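Local coordinates for protein kappa-carrageenase (Pseudoalteromonas carrageenovora, PDB 1DYP) that hydrolyses, through this catalytic domain, internal beta-1,4 linkages between D-galactose 4-sulfate and 3,6-anhydro-D-galactose in kappa-carrageenan, at residues V40-N45 and E62-T67; P81-S86 and A249-E254; S136-V141 and D202-Y207; N178-H183 and G214-L219. The protein carries 1 engineered substitution. All blocks are in the same frame, centred on the assembly; numbering follows the deposited sequence. Where two conformers were deposited one is given.

Interaction 1. Residues V40-N45 and E62-T67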
loop_
_atom_site.group_PDB
_atom_site.type_symbol
_atom_site.label_atom_id
_atom_site.label_comp_id
_atom_site.label_asym_id
_atom_site.label_seq_id
_atom_site.Cartn_x
_atom_site.Cartn_y
_atom_site.Cartn_z
ATOM N N VAL A 40 -3.007 -4.376 13.095
ATOM C CA VAL A 40 -3.514 -5.352 14.050
ATOM C C VAL A 40 -3.638 -6.741 13.443
ATOM O O VAL A 40 -4.589 -7.476 13.700
ATOM C CB VAL A 40 -4.871 -4.915 14.622
ATOM C CG1 VAL A 40 -4.685 -3.648 15.437
ATOM C CG2 VAL A 40 -5.870 -4.684 13.495
ATOM N N TRP A 41 -2.663 -7.086 12.616
ATOM C CA TRP A 41 -2.618 -8.394 11.984
ATOM C C TRP A 41 -1.146 -8.708 11.832
ATOM O O TRP A 41 -0.299 -7.874 12.134
ATOM C CB TRP A 41 -3.292 -8.354 10.610
ATOM C CG TRP A 41 -2.702 -7.332 9.691
ATOM C CD1 TRP A 41 -1.620 -7.488 8.873
ATOM C CD2 TRP A 41 -3.117 -5.971 9.555
ATOM N NE1 TRP A 41 -1.334 -6.302 8.236
ATOM C CE2 TRP A 41 -2.239 -5.354 8.636
ATOM C CE3 TRP A 41 -4.149 -5.208 10.121
ATOM C CZ2 TRP A 41 -2.359 -4.007 8.272
ATOM C CZ3 TRP A 41 -4.270 -3.865 9.757
ATOM C CH2 TRP A 41 -3.378 -3.282 8.839
ATOM N N SER A 42 -0.837 -9.917 11.390
ATOM C CA SER A 42 0.548 -10.287 11.183
ATOM C C SER A 42 0.665 -10.854 9.785
ATOM O O SER A 42 -0.259 -11.492 9.284
ATOM C CB SER A 42 0.995 -11.330 12.209
ATOM O OG SER A 42 0.950 -10.797 13.521
ATOM N N TRP A 43 1.798 -10.596 9.150
ATOM C CA TRP A 43 2.035 -11.109 7.813
ATOM C C TRP A 43 2.505 -12.550 7.919
ATOM O O TRP A 43 3.246 -12.904 8.835
ATOM C CB TRP A 43 3.124 -10.299 7.112
ATOM C CG TRP A 43 2.866 -8.836 7.062
ATOM C CD1 TRP A 43 3.634 -7.854 7.610
ATOM C CD2 TRP A 43 1.784 -8.177 6.392
ATOM N NE1 TRP A 43 3.103 -6.621 7.322
ATOM C CE2 TRP A 43 1.966 -6.789 6.576
ATOM C CE3 TRP A 43 0.678 -8.625 5.653
ATOM C CZ2 TRP A 43 1.085 -5.839 6.048
ATOM C CZ3 TRP A 43 -0.200 -7.678 5.125
ATOM C CH2 TRP A 43 0.011 -6.298 5.326
ATOM N N LYS A 44 2.070 -13.381 6.984
ATOM C CA LYS A 44 2.494 -14.772 6.958
ATOM C C LYS A 44 2.819 -15.128 5.520
ATOM O O LYS A 44 2.019 -14.886 4.613
ATOM C CB LYS A 44 1.400 -15.699 7.491
ATOM C CG LYS A 44 1.087 -15.517 8.972
ATOM C CD LYS A 44 2.272 -15.867 9.859
ATOM C CE LYS A 44 1.910 -15.698 11.330
ATOM N NZ LYS A 44 3.023 -16.069 12.251
ATOM N N ASN A 45 4.006 -15.687 5.320
ATOM C CA ASN A 45 4.454 -16.084 3.994
ATOM C C ASN A 45 3.428 -16.968 3.293
ATOM O O ASN A 45 3.229 -16.855 2.084
ATOM C CB ASN A 45 5.788 -16.827 4.101
ATOM C CG ASN A 45 6.262 -17.363 2.770
ATOM O OD1 ASN A 45 6.393 -16.618 1.799
ATOM N ND2 ASN A 45 6.524 -18.665 2.715
ATOM N N GLU A 62 -7.336 -15.740 11.917
ATOM C CA GLU A 62 -6.333 -16.593 12.530
ATOM C C GLU A 62 -5.824 -15.994 13.825
ATOM O O GLU A 62 -5.036 -15.049 13.818
ATOM C CB GLU A 62 -5.170 -16.810 11.554
ATOM C CG GLU A 62 -3.945 -17.437 12.183
ATOM C CD GLU A 62 -2.953 -17.960 11.163
ATOM O OE1 GLU A 62 -2.957 -17.490 10.004
ATOM O OE2 GLU A 62 -2.155 -18.845 11.536
ATOM N N SER A 63 -6.289 -16.544 14.941
ATOM C CA SER A 63 -5.869 -16.061 16.243
ATOM C C SER A 63 -4.399 -16.351 16.466
ATOM O O SER A 63 -3.898 -17.405 16.088
ATOM C CB SER A 63 -6.687 -16.724 17.347
ATOM O OG SER A 63 -8.050 -16.365 17.235
ATOM N N HIS A 64 -3.714 -15.395 17.075
ATOM C CA HIS A 64 -2.300 -15.539 17.370
ATOM C C HIS A 64 -1.911 -14.385 18.271
ATOM O O HIS A 64 -2.741 -13.539 18.608
ATOM C CB HIS A 64 -1.469 -15.499 16.080
ATOM C CG HIS A 64 -1.499 -14.179 15.369
ATOM N ND1 HIS A 64 -2.610 -13.716 14.697
ATOM C CD2 HIS A 64 -0.545 -13.232 15.213
ATOM C CE1 HIS A 64 -2.338 -12.541 14.157
ATOM N NE2 HIS A 64 -1.090 -12.224 14.454
ATOM N N GLN A 65 -0.651 -14.361 18.676
ATOM C CA GLN A 65 -0.166 -13.283 19.516
ATOM C C GLN A 65 1.198 -12.856 19.028
ATOM O O GLN A 65 1.898 -13.614 18.356
ATOM C CB GLN A 65 -0.069 -13.723 20.982
ATOM C CG GLN A 65 0.810 -14.943 21.228
ATOM C CD GLN A 65 2.295 -14.682 21.025
ATOM O OE1 GLN A 65 3.046 -15.588 20.646
ATOM N NE2 GLN A 65 2.731 -13.455 21.292
ATOM N N ARG A 66 1.553 -11.621 19.352
ATOM C CA ARG A 66 2.852 -11.076 19.004
ATOM C C ARG A 66 3.036 -9.803 19.800
ATOM O O ARG A 66 2.075 -9.270 20.358
ATOM C CB ARG A 66 2.958 -10.765 17.503
ATOM C CG ARG A 66 2.063 -9.641 16.980
ATOM C CD ARG A 66 2.609 -9.155 15.638
ATOM N NE ARG A 66 1.715 -8.264 14.898
ATOM C CZ ARG A 66 1.504 -6.981 15.179
ATOM N NH1 ARG A 66 2.121 -6.402 16.203
ATOM N NH2 ARG A 66 0.693 -6.263 14.411
ATOM N N THR A 67 4.273 -9.328 19.885
ATOM C CA THR A 67 4.511 -8.090 20.600
ATOM C C THR A 67 3.762 -7.031 19.802
ATOM O O THR A 67 3.799 -7.021 18.570
ATOM C CB THR A 67 6.009 -7.759 20.681
ATOM O OG1 THR A 67 6.635 -8.648 21.613
ATOM C CG2 THR A 67 6.216 -6.339 21.157
#
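His64 and Arg66 both hold CG between the backbone N and the carbonyl carbon (chi1 66° and 67°), which raises the two side chains from strand 62-67 toward Ser42, whose hydroxyl is met by both. The short hydrogen bond between Ser42 OG and His64 NE2, 2.7 Å, runs at the edge of the imidazole; the other ring nitrogen, His64 ND1, donates to Glu62 O at 2.9 Å, and these two bonds together fix the ring's rotation. Arg66 NE adds a weak bond to Ser42 OG at 3.0 Å. The extended arginine chain carries its guanidinium on to the carbonyl of Trp41: Arg66 NH2 reaches Trp41 O at 3.0 Å, almost straight and in the guanidinium plane, while NH1 of the same arginine turns back to Thr67 O at 3.0 Å. A leucine in place of Arg66 would probably leave Trp41 O without its main donor here and strip Ser42 OG of one of its two partners. The strands cross nearly at right angles (85°), yet both pair with strand 75-95, as fits the curved beta-sandwich of family 16 glycoside hydrolases, and the Trp41 side chain lies about 4 Å from that of Arg234, which is important for substrate recognition.

Interaction 2. Residues P81-S86 and A249-E254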
loop_
_atom_site.group_PDB
_atom_site.type_symbol
_atom_site.label_atom_id
_atom_site.label_comp_id
_atom_site.label_asym_id
_atom_site.label_seq_id
_atom_site.Cartn_x
_atom_site.Cartn_y
_atom_site.Cartn_z
ATOM N N PRO A 81 -2.899 -10.421 21.900
ATOM C CA PRO A 81 -3.764 -11.215 21.027
ATOM C C PRO A 81 -4.297 -10.475 19.805
ATOM O O PRO A 81 -4.839 -9.374 19.915
ATOM C CB PRO A 81 -4.881 -11.663 21.964
ATOM C CG PRO A 81 -4.985 -10.520 22.917
ATOM C CD PRO A 81 -3.543 -10.184 23.205
ATOM N N LEU A 82 -4.113 -11.089 18.639
ATOM C CA LEU A 82 -4.607 -10.543 17.383
ATOM C C LEU A 82 -5.474 -11.627 16.766
ATOM O O LEU A 82 -5.383 -12.795 17.150
ATOM C CB LEU A 82 -3.455 -10.147 16.459
ATOM C CG LEU A 82 -2.640 -8.961 16.998
ATOM C CD1 LEU A 82 -1.525 -8.616 16.024
ATOM C CD2 LEU A 82 -3.558 -7.752 17.214
ATOM N N TYR A 83 -6.297 -11.259 15.793
ATOM C CA TYR A 83 -7.241 -12.220 15.243
ATOM C C TYR A 83 -7.178 -12.539 13.757
ATOM O O TYR A 83 -7.867 -13.449 13.290
ATOM C CB TYR A 83 -8.643 -11.742 15.617
ATOM C CG TYR A 83 -8.707 -11.303 17.061
ATOM C CD1 TYR A 83 -8.727 -12.238 18.092
ATOM C CD2 TYR A 83 -8.661 -9.948 17.403
ATOM C CE1 TYR A 83 -8.695 -11.839 19.425
ATOM C CE2 TYR A 83 -8.628 -9.539 18.731
ATOM C CZ TYR A 83 -8.643 -10.491 19.737
ATOM O OH TYR A 83 -8.601 -10.091 21.055
ATOM N N TYR A 84 -6.356 -11.801 13.020
ATOM C CA TYR A 84 -6.234 -12.025 11.588
ATOM C C TYR A 84 -4.792 -11.965 11.113
ATOM O O TYR A 84 -3.968 -11.253 11.684
ATOM C CB TYR A 84 -7.035 -10.974 10.801
ATOM C CG TYR A 84 -8.502 -10.933 11.128
ATOM C CD1 TYR A 84 -8.970 -10.232 12.240
ATOM C CD2 TYR A 84 -9.425 -11.623 10.344
ATOM C CE1 TYR A 84 -10.325 -10.221 12.564
ATOM C CE2 TYR A 84 -10.779 -11.623 10.661
ATOM C CZ TYR A 84 -11.222 -10.921 11.772
ATOM O OH TYR A 84 -12.561 -10.930 12.097
ATOM N N THR A 85 -4.491 -12.730 10.070
ATOM C CA THR A 85 -3.163 -12.712 9.468
ATOM C C THR A 85 -3.424 -12.331 8.020
ATOM O O THR A 85 -4.534 -12.513 7.519
ATOM C CB THR A 85 -2.451 -14.083 9.523
ATOM O OG1 THR A 85 -3.262 -15.086 8.897
ATOM C CG2 THR A 85 -2.158 -14.470 10.969
ATOM N N SER A 86 -2.428 -11.774 7.348
ATOM C CA SER A 86 -2.649 -11.389 5.965
ATOM C C SER A 86 -1.419 -11.594 5.102
ATOM O O SER A 86 -0.405 -12.120 5.564
ATOM C CB SER A 86 -3.113 -9.936 5.887
ATOM O OG SER A 86 -3.709 -9.680 4.628
ATOM N N ALA A 249 -13.942 -5.485 18.654
ATOM C CA ALA A 249 -14.514 -6.671 19.281
ATOM C C ALA A 249 -15.096 -7.612 18.234
ATOM O O ALA A 249 -15.530 -8.720 18.554
ATOM C CB ALA A 249 -15.591 -6.266 20.279
ATOM N N ASN A 250 -15.110 -7.172 16.981
ATOM C CA ASN A 250 -15.634 -8.002 15.908
ATOM C C ASN A 250 -14.511 -8.829 15.313
ATOM O O ASN A 250 -13.670 -8.319 14.571
ATOM C CB ASN A 250 -16.268 -7.154 14.801
ATOM C CG ASN A 250 -16.853 -8.002 13.680
ATOM O OD1 ASN A 250 -16.296 -9.037 13.315
ATOM N ND2 ASN A 250 -17.975 -7.559 13.121
ATOM N N LYS A 251 -14.491 -10.112 15.653
ATOM C CA LYS A 251 -13.482 -11.026 15.133
ATOM C C LYS A 251 -14.188 -12.179 14.436
ATOM O O LYS A 251 -13.833 -13.345 14.596
ATOM C CB LYS A 251 -12.580 -11.535 16.264
ATOM C CG LYS A 251 -13.301 -11.879 17.552
ATOM C CD LYS A 251 -12.307 -12.116 18.683
ATOM C CE LYS A 251 -13.013 -12.222 20.026
ATOM N NZ LYS A 251 -12.050 -12.346 21.154
ATOM N N SER A 252 -15.200 -11.827 13.651
ATOM C CA SER A 252 -15.980 -12.809 12.916
ATOM C C SER A 252 -15.152 -13.514 11.854
ATOM O O SER A 252 -14.263 -12.919 11.242
ATOM C CB SER A 252 -17.178 -12.133 12.247
ATOM O OG SER A 252 -17.926 -13.065 11.483
ATOM N N ALA A 253 -15.461 -14.787 11.642
ATOM C CA ALA A 253 -14.780 -15.591 10.640
ATOM C C ALA A 253 -15.563 -15.518 9.329
ATOM O O ALA A 253 -15.070 -15.923 8.278
ATOM C CB ALA A 253 -14.675 -17.041 11.110
ATOM N N GLU A 254 -16.787 -15.002 9.396
ATOM C CA GLU A 254 -17.621 -14.886 8.206
ATOM C C GLU A 254 -16.973 -13.912 7.234
ATOM O O GLU A 254 -16.551 -12.823 7.624
ATOM C CB GLU A 254 -19.017 -14.385 8.578
ATOM C CG GLU A 254 -19.702 -15.188 9.673
ATOM C CD GLU A 254 -21.133 -14.741 9.910
ATOM O OE1 GLU A 254 -21.373 -13.516 9.965
ATOM O OE2 GLU A 254 -22.016 -15.611 10.050
#
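Tyr84 and Tyr83, neighbours on strand 81-86, present different parts of themselves to residues 249-254. Tyr84 comes end-on: its OH donates to Ser252 O at 2.8 Å, tilted 25° from that carbonyl's plane, and the peptide between Lys251 and Ser252 lies beside the phenol oxygen. Tyr83 instead offers a ring face, which Lys251 crosses obliquely with its extended chain; Lys251 CD sits 3.8 Å from the centroid of the Tyr83 ring, a CH-pi contact to be read with caution, because this lysine was modelled in two conformers. The receiving loop, which leads into strand 258-270 of the sandwich, is shaped by an Asx turn, Ser252 N donating to Asn250 OD1 at 3.0 Å, and then by an ST turn in which Glu254 N donates to Ser252 OG. A phenylalanine at Tyr84 would keep the ring but would probably leave Ser252 O without this donor and the loop less firmly tied to the strand. Nearby, Arg61 and His237 bond to the carbonyls of Lys251 and Asn250, and the Tyr84 ring also meets those of Phe256 and His237.

Interaction 3. Residues S136-V141 and D202-Y207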
loop_
_atom_site.group_PDB
_atom_site.type_symbol
_atom_site.label_atom_id
_atom_site.label_comp_id
_atom_site.label_asym_id
_atom_site.label_seq_id
_atom_site.Cartn_x
_atom_site.Cartn_y
_atom_site.Cartn_z
ATOM N N SER A 136 8.724 8.627 3.672
ATOM C CA SER A 136 7.942 8.897 2.468
ATOM C C SER A 136 7.115 7.668 2.114
ATOM O O SER A 136 7.628 6.550 2.091
ATOM C CB SER A 136 8.853 9.225 1.281
ATOM O OG SER A 136 9.620 10.393 1.507
ATOM N N GLU A 137 5.835 7.883 1.831
ATOM C CA GLU A 137 4.942 6.794 1.460
ATOM C C GLU A 137 3.989 7.256 0.373
ATOM O O GLU A 137 3.299 8.262 0.532
ATOM C CB GLU A 137 4.122 6.332 2.668
ATOM C CG GLU A 137 3.127 5.213 2.357
ATOM C CD GLU A 137 2.194 4.919 3.519
ATOM O OE1 GLU A 137 2.612 5.118 4.678
ATOM O OE2 GLU A 137 1.050 4.476 3.280
ATOM N N ILE A 138 3.973 6.533 -0.740
ATOM C CA ILE A 138 3.063 6.851 -1.831
ATOM C C ILE A 138 2.111 5.674 -1.967
ATOM O O ILE A 138 2.535 4.541 -2.191
ATOM C CB ILE A 138 3.795 7.055 -3.174
ATOM C CG1 ILE A 138 4.723 8.269 -3.088
ATOM C CG2 ILE A 138 2.763 7.267 -4.288
ATOM C CD1 ILE A 138 5.490 8.568 -4.374
ATOM N N ASP A 139 0.822 5.941 -1.808
ATOM C CA ASP A 139 -0.176 4.888 -1.916
ATOM C C ASP A 139 -0.805 4.975 -3.297
ATOM O O ASP A 139 -1.586 5.886 -3.574
ATOM C CB ASP A 139 -1.214 5.078 -0.818
ATOM C CG ASP A 139 -0.576 5.169 0.546
ATOM O OD1 ASP A 139 0.007 4.158 0.990
ATOM O OD2 ASP A 139 -0.631 6.255 1.160
ATOM N N VAL A 140 -0.451 4.037 -4.172
ATOM C CA VAL A 140 -0.991 4.049 -5.529
ATOM C C VAL A 140 -2.499 3.901 -5.434
ATOM O O VAL A 140 -3.252 4.607 -6.104
ATOM C CB VAL A 140 -0.394 2.918 -6.374
ATOM C CG1 VAL A 140 -0.913 3.016 -7.805
ATOM C CG2 VAL A 140 1.125 3.011 -6.351
ATOM N N VAL A 141 -2.935 2.973 -4.594
ATOM C CA VAL A 141 -4.353 2.781 -4.354
ATOM C C VAL A 141 -4.580 1.977 -3.087
ATOM O O VAL A 141 -3.795 1.098 -2.736
ATOM C CB VAL A 141 -5.076 2.055 -5.528
ATOM C CG1 VAL A 141 -4.580 0.618 -5.660
ATOM C CG2 VAL A 141 -6.580 2.069 -5.284
ATOM N N ASP A 202 8.887 16.407 -9.245
ATOM C CA ASP A 202 7.961 17.523 -9.077
ATOM C C ASP A 202 6.485 17.180 -8.903
ATOM O O ASP A 202 5.752 17.922 -8.242
ATOM C CB ASP A 202 8.084 18.482 -10.262
ATOM C CG ASP A 202 9.500 18.975 -10.468
ATOM O OD1 ASP A 202 10.106 19.450 -9.488
ATOM O OD2 ASP A 202 10.000 18.891 -11.608
ATOM N N LYS A 203 6.045 16.073 -9.491
ATOM C CA LYS A 203 4.632 15.705 -9.421
ATOM C C LYS A 203 4.371 14.224 -9.205
ATOM O O LYS A 203 5.212 13.378 -9.501
ATOM C CB LYS A 203 3.926 16.109 -10.718
ATOM C CG LYS A 203 4.103 17.558 -11.126
ATOM C CD LYS A 203 3.201 18.486 -10.340
ATOM C CE LYS A 203 3.427 19.921 -10.785
ATOM N NZ LYS A 203 2.503 20.864 -10.121
ATOM N N ILE A 204 3.182 13.929 -8.691
ATOM C CA ILE A 204 2.737 12.562 -8.475
ATOM C C ILE A 204 1.341 12.539 -9.090
ATOM O O ILE A 204 0.474 13.333 -8.715
ATOM C CB ILE A 204 2.663 12.209 -6.975
ATOM C CG1 ILE A 204 4.021 12.464 -6.320
ATOM C CG2 ILE A 204 2.272 10.739 -6.802
ATOM C CD1 ILE A 204 4.023 12.292 -4.820
ATOM N N THR A 205 1.140 11.652 -10.058
ATOM C CA THR A 205 -0.132 11.544 -10.757
ATOM C C THR A 205 -0.651 10.117 -10.677
ATOM O O THR A 205 0.048 9.174 -11.041
ATOM C CB THR A 205 0.030 11.939 -12.233
ATOM O OG1 THR A 205 0.604 13.248 -12.306
ATOM C CG2 THR A 205 -1.320 11.932 -12.948
ATOM N N TRP A 206 -1.882 9.968 -10.201
ATOM C CA TRP A 206 -2.502 8.655 -10.040
ATOM C C TRP A 206 -3.468 8.320 -11.168
ATOM O O TRP A 206 -4.168 9.194 -11.682
ATOM C CB TRP A 206 -3.264 8.592 -8.718
ATOM C CG TRP A 206 -2.425 8.560 -7.470
ATOM C CD1 TRP A 206 -2.181 7.470 -6.685
ATOM C CD2 TRP A 206 -1.835 9.682 -6.792
ATOM N NE1 TRP A 206 -1.496 7.841 -5.554
ATOM C CE2 TRP A 206 -1.269 9.192 -5.592
ATOM C CE3 TRP A 206 -1.736 11.052 -7.075
ATOM C CZ2 TRP A 206 -0.615 10.025 -4.672
ATOM C CZ3 TRP A 206 -1.082 11.884 -6.154
ATOM C CH2 TRP A 206 -0.534 11.363 -4.969
ATOM N N TYR A 207 -3.521 7.038 -11.519
ATOM C CA TYR A 207 -4.386 6.562 -12.592
ATOM C C TYR A 207 -5.185 5.328 -12.203
ATOM O O TYR A 207 -4.727 4.496 -11.427
ATOM C CB TYR A 207 -3.561 6.186 -13.826
ATOM C CG TYR A 207 -2.676 7.277 -14.377
ATOM C CD1 TYR A 207 -1.485 7.626 -13.743
ATOM C CD2 TYR A 207 -3.025 7.950 -15.545
ATOM C CE1 TYR A 207 -0.660 8.623 -14.263
ATOM C CE2 TYR A 207 -2.207 8.952 -16.075
ATOM C CZ TYR A 207 -1.028 9.280 -15.429
ATOM O OH TYR A 207 -0.214 10.259 -15.951
HETATM O O HOH W 1 -4.572 4.188 -8.734
#
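Trp206 contributes most to this contact, bringing the edge of its indole against the backbone of Asp139 and Val140. With CG beside its own backbone N (chi1 -71°), the ring leans across to strand 136-139, and Trp206 NE1 donates to Asp139 O at 2.8 Å. The acceptor lies near the indole plane, but seen from the peptide the N-H comes from above the carbonyl plane, 40° out of it. Next to NE1, Trp206 CD1 lies 3.1 Å from Val140 O, so the same edge spans two successive carbonyls. Ile138, second in buried area, sends its CD1 tip to tip against Ile204 CD1 at 4.0 Å, and its CG2 approaches Trp206 CZ2. Ile204 in turn lays CG2 over one face of the Trp206 ring, 3.4 Å above the plane. A water donates to both Val140 O and Tyr207 O, the latter at 2.7 Å, prolonging the link between the segments.

Strand 136-139 runs into a classic beta bulge, where Val140 and Val141 both face Phe117. The catalytic residues follow the family 16 pattern along this bulged strand: Glu137, the nucleophile, Asp139, and the proton donor Glu142. Ile138 faces the hydrophobic interior while its neighbours Glu137 and Asp139 serve the active site. The bond is consistent with a second-shell role for Trp206, whose indole N-H probably helps to hold the peptide that carries Asp139.

Interaction 4. Residues N178-H183 and G214-L219. With CD (cadmium ion), chain B.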
loop_
_atom_site.group_PDB
_atom_site.type_symbol
_atom_site.label_atom_id
_atom_site.label_comp_id
_atom_site.label_asym_id
_atom_site.label_seq_id
_atom_site.Cartn_x
_atom_site.Cartn_y
_atom_site.Cartn_z
ATOM N N ASN A 178 -2.067 15.533 0.825
ATOM C CA ASN A 178 -1.950 14.083 0.952
ATOM C C ASN A 178 -3.128 13.188 0.571
ATOM O O ASN A 178 -3.005 11.966 0.643
ATOM C CB ASN A 178 -1.553 13.744 2.393
ATOM C CG ASN A 178 -0.208 14.326 2.788
ATOM O OD1 ASN A 178 0.067 15.505 2.561
ATOM N ND2 ASN A 178 0.633 13.502 3.401
ATOM N N HIS A 179 -4.259 13.758 0.172
ATOM C CA HIS A 179 -5.402 12.916 -0.165
ATOM C C HIS A 179 -6.019 13.111 -1.537
ATOM O O HIS A 179 -6.214 14.235 -1.996
ATOM C CB HIS A 179 -6.506 13.082 0.891
ATOM C CG HIS A 179 -7.751 12.294 0.603
ATOM N ND1 HIS A 179 -7.738 10.931 0.396
ATOM C CD2 HIS A 179 -9.050 12.674 0.517
ATOM C CE1 HIS A 179 -8.973 10.505 0.198
ATOM N NE2 HIS A 179 -9.788 11.542 0.267
ATOM N N ASN A 180 -6.318 11.988 -2.181
ATOM C CA ASN A 180 -6.995 11.969 -3.473
ATOM C C ASN A 180 -8.076 10.915 -3.313
ATOM O O ASN A 180 -7.783 9.721 -3.319
ATOM C CB ASN A 180 -6.074 11.535 -4.619
ATOM C CG ASN A 180 -4.999 12.545 -4.935
ATOM O OD1 ASN A 180 -5.269 13.638 -5.443
ATOM N ND2 ASN A 180 -3.760 12.181 -4.644
ATOM N N GLY A 181 -9.317 11.356 -3.144
ATOM C CA GLY A 181 -10.425 10.427 -3.003
ATOM C C GLY A 181 -11.060 10.269 -4.366
ATOM O O GLY A 181 -11.133 11.231 -5.130
ATOM N N TYR A 182 -11.528 9.069 -4.681
ATOM C CA TYR A 182 -12.121 8.829 -5.988
ATOM C C TYR A 182 -13.296 7.869 -5.935
ATOM O O TYR A 182 -13.281 6.886 -5.194
ATOM C CB TYR A 182 -11.048 8.264 -6.922
ATOM C CG TYR A 182 -11.491 7.987 -8.343
ATOM C CD1 TYR A 182 -11.903 9.021 -9.183
ATOM C CD2 TYR A 182 -11.423 6.699 -8.873
ATOM C CE1 TYR A 182 -12.227 8.782 -10.516
ATOM C CE2 TYR A 182 -11.745 6.447 -10.207
ATOM C CZ TYR A 182 -12.142 7.494 -11.023
ATOM O OH TYR A 182 -12.419 7.255 -12.348
ATOM N N HIS A 183 -14.322 8.169 -6.721
ATOM C CA HIS A 183 -15.479 7.298 -6.797
ATOM C C HIS A 183 -15.280 6.471 -8.061
ATOM O O HIS A 183 -15.390 6.980 -9.178
ATOM C CB HIS A 183 -16.771 8.112 -6.879
ATOM C CG HIS A 183 -18.002 7.266 -6.943
ATOM N ND1 HIS A 183 -18.518 6.792 -8.130
ATOM C CD2 HIS A 183 -18.780 6.754 -5.962
ATOM C CE1 HIS A 183 -19.560 6.022 -7.876
ATOM N NE2 HIS A 183 -19.740 5.981 -6.568
ATOM N N GLY A 214 -5.862 11.484 -9.547
ATOM C CA GLY A 214 -5.192 12.245 -8.517
ATOM C C GLY A 214 -3.909 12.878 -8.999
ATOM O O GLY A 214 -3.271 12.394 -9.933
ATOM N N GLU A 215 -3.559 14.000 -8.386
ATOM C CA GLU A 215 -2.315 14.693 -8.700
ATOM C C GLU A 215 -1.958 15.576 -7.524
ATOM O O GLU A 215 -2.809 16.285 -6.984
ATOM C CB GLU A 215 -2.407 15.569 -9.958
ATOM C CG GLU A 215 -1.045 16.232 -10.256
ATOM C CD GLU A 215 -1.062 17.237 -11.395
ATOM O OE1 GLU A 215 -2.108 17.861 -11.637
ATOM O OE2 GLU A 215 -0.003 17.420 -12.035
ATOM N N LYS A 216 -0.692 15.521 -7.135
ATOM C CA LYS A 216 -0.182 16.314 -6.028
ATOM C C LYS A 216 1.230 16.732 -6.377
ATOM O O LYS A 216 1.864 16.138 -7.247
ATOM C CB LYS A 216 -0.113 15.481 -4.745
ATOM C CG LYS A 216 -1.428 14.916 -4.248
ATOM C CD LYS A 216 -2.373 16.008 -3.794
ATOM C CE LYS A 216 -3.621 15.400 -3.174
ATOM N NZ LYS A 216 -4.689 16.414 -2.925
ATOM N N ASP A 217 1.729 17.761 -5.708
ATOM C CA ASP A 217 3.099 18.170 -5.943
ATOM C C ASP A 217 3.946 17.247 -5.087
ATOM O O ASP A 217 3.558 16.889 -3.971
ATOM C CB ASP A 217 3.298 19.625 -5.539
ATOM C CG ASP A 217 2.699 20.578 -6.541
ATOM O OD1 ASP A 217 3.202 20.612 -7.683
ATOM O OD2 ASP A 217 1.730 21.282 -6.194
ATOM N N ASN A 218 5.091 16.827 -5.612
ATOM C CA ASN A 218 5.943 15.934 -4.848
ATOM C C ASN A 218 6.790 16.749 -3.890
ATOM O O ASN A 218 7.933 17.098 -4.191
ATOM C CB ASN A 218 6.850 15.117 -5.763
ATOM C CG ASN A 218 7.591 14.044 -5.006
ATOM O OD1 ASN A 218 7.651 14.079 -3.777
ATOM N ND2 ASN A 218 8.164 13.089 -5.725
ATOM N N LEU A 219 6.214 17.047 -2.733
ATOM C CA LEU A 219 6.887 17.836 -1.716
ATOM C C LEU A 219 7.760 17.000 -0.799
ATOM O O LEU A 219 8.884 17.393 -0.472
ATOM C CB LEU A 219 5.854 18.564 -0.855
ATOM C CG LEU A 219 4.832 19.454 -1.564
ATOM C CD1 LEU A 219 3.800 19.932 -0.558
ATOM C CD2 LEU A 219 5.535 20.627 -2.223
HETATM CD CD CD B . -0.803 19.457 -12.903
HETATM O O HOH W 2 -5.278 16.886 -5.709
HETATM O O HOH W 3 -1.390 18.314 -14.876
#
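Lys216 and Asn180 lie alongside each other, pointing opposite ways, where strand 214-217 of the beta-sandwich meets the turn joining the short helix 175-178 to strand 181-183. Among the polar contacts, Lys216 NZ donates to His179 O at 2.8 Å, lying 38° above the carbonyl plane; the bend at chi2 (-67°) helps bring the ammonium back to the helix end, where it also bonds to the carbonyls of Pro175 and Gln176. The Asn180 amide is shared: OD1 of Asn180 accepts a weak bond from Glu215 N at 3.4 Å, while ND2 donates to His154 O and so holds the turn to the neighbouring strand. A water ties the groups together, donating to Asn180 OD1 and Glu215 O and accepting from Lys216 NZ at 2.9 Å.

Packing is close beneath these bonds. Lys216 CE lies 3.3 Å from Asn180 OD1, and Gly214 CA 3.4 Å from the same oxygen, an approach possible because Gly214 has no CB to run into Asn180 CG.

Metal binding occupies the other side of strand 214-217. Glu215, extended beyond CG, chelates a cadmium ion that has two more ligand atoms beyond the two segments. Glu215 OE1 and OE2 each lie 2.4 Å from the cadmium, and a water oxygen sits at the same distance.

Overall arrangement
The four contacts form two pairs on opposite sides of the chain's centre. Interactions 1 and 2, centres about 10 Å apart, adjoin because strand 75-95, which carries interaction 2, pairs with both strands of interaction 1; Glu62 OE1 lies 2.7 Å from Thr85 OG1. Interactions 3 and 4 are closer still, about 7 Å between centres: Lys203 and Asp217 form a salt bridge, and the Trp206 ring packs against Asn180 and Lys216. Interaction 3 holds the nucleophile Glu137 and Asp139, the latter's side chain about 4 Å from that of Glu142, whereas in interaction 1, its centre about 29 Å away, the side chain of Trp41 comes within about 9 Å of that of Glu142. Interaction 2 lies at the surface.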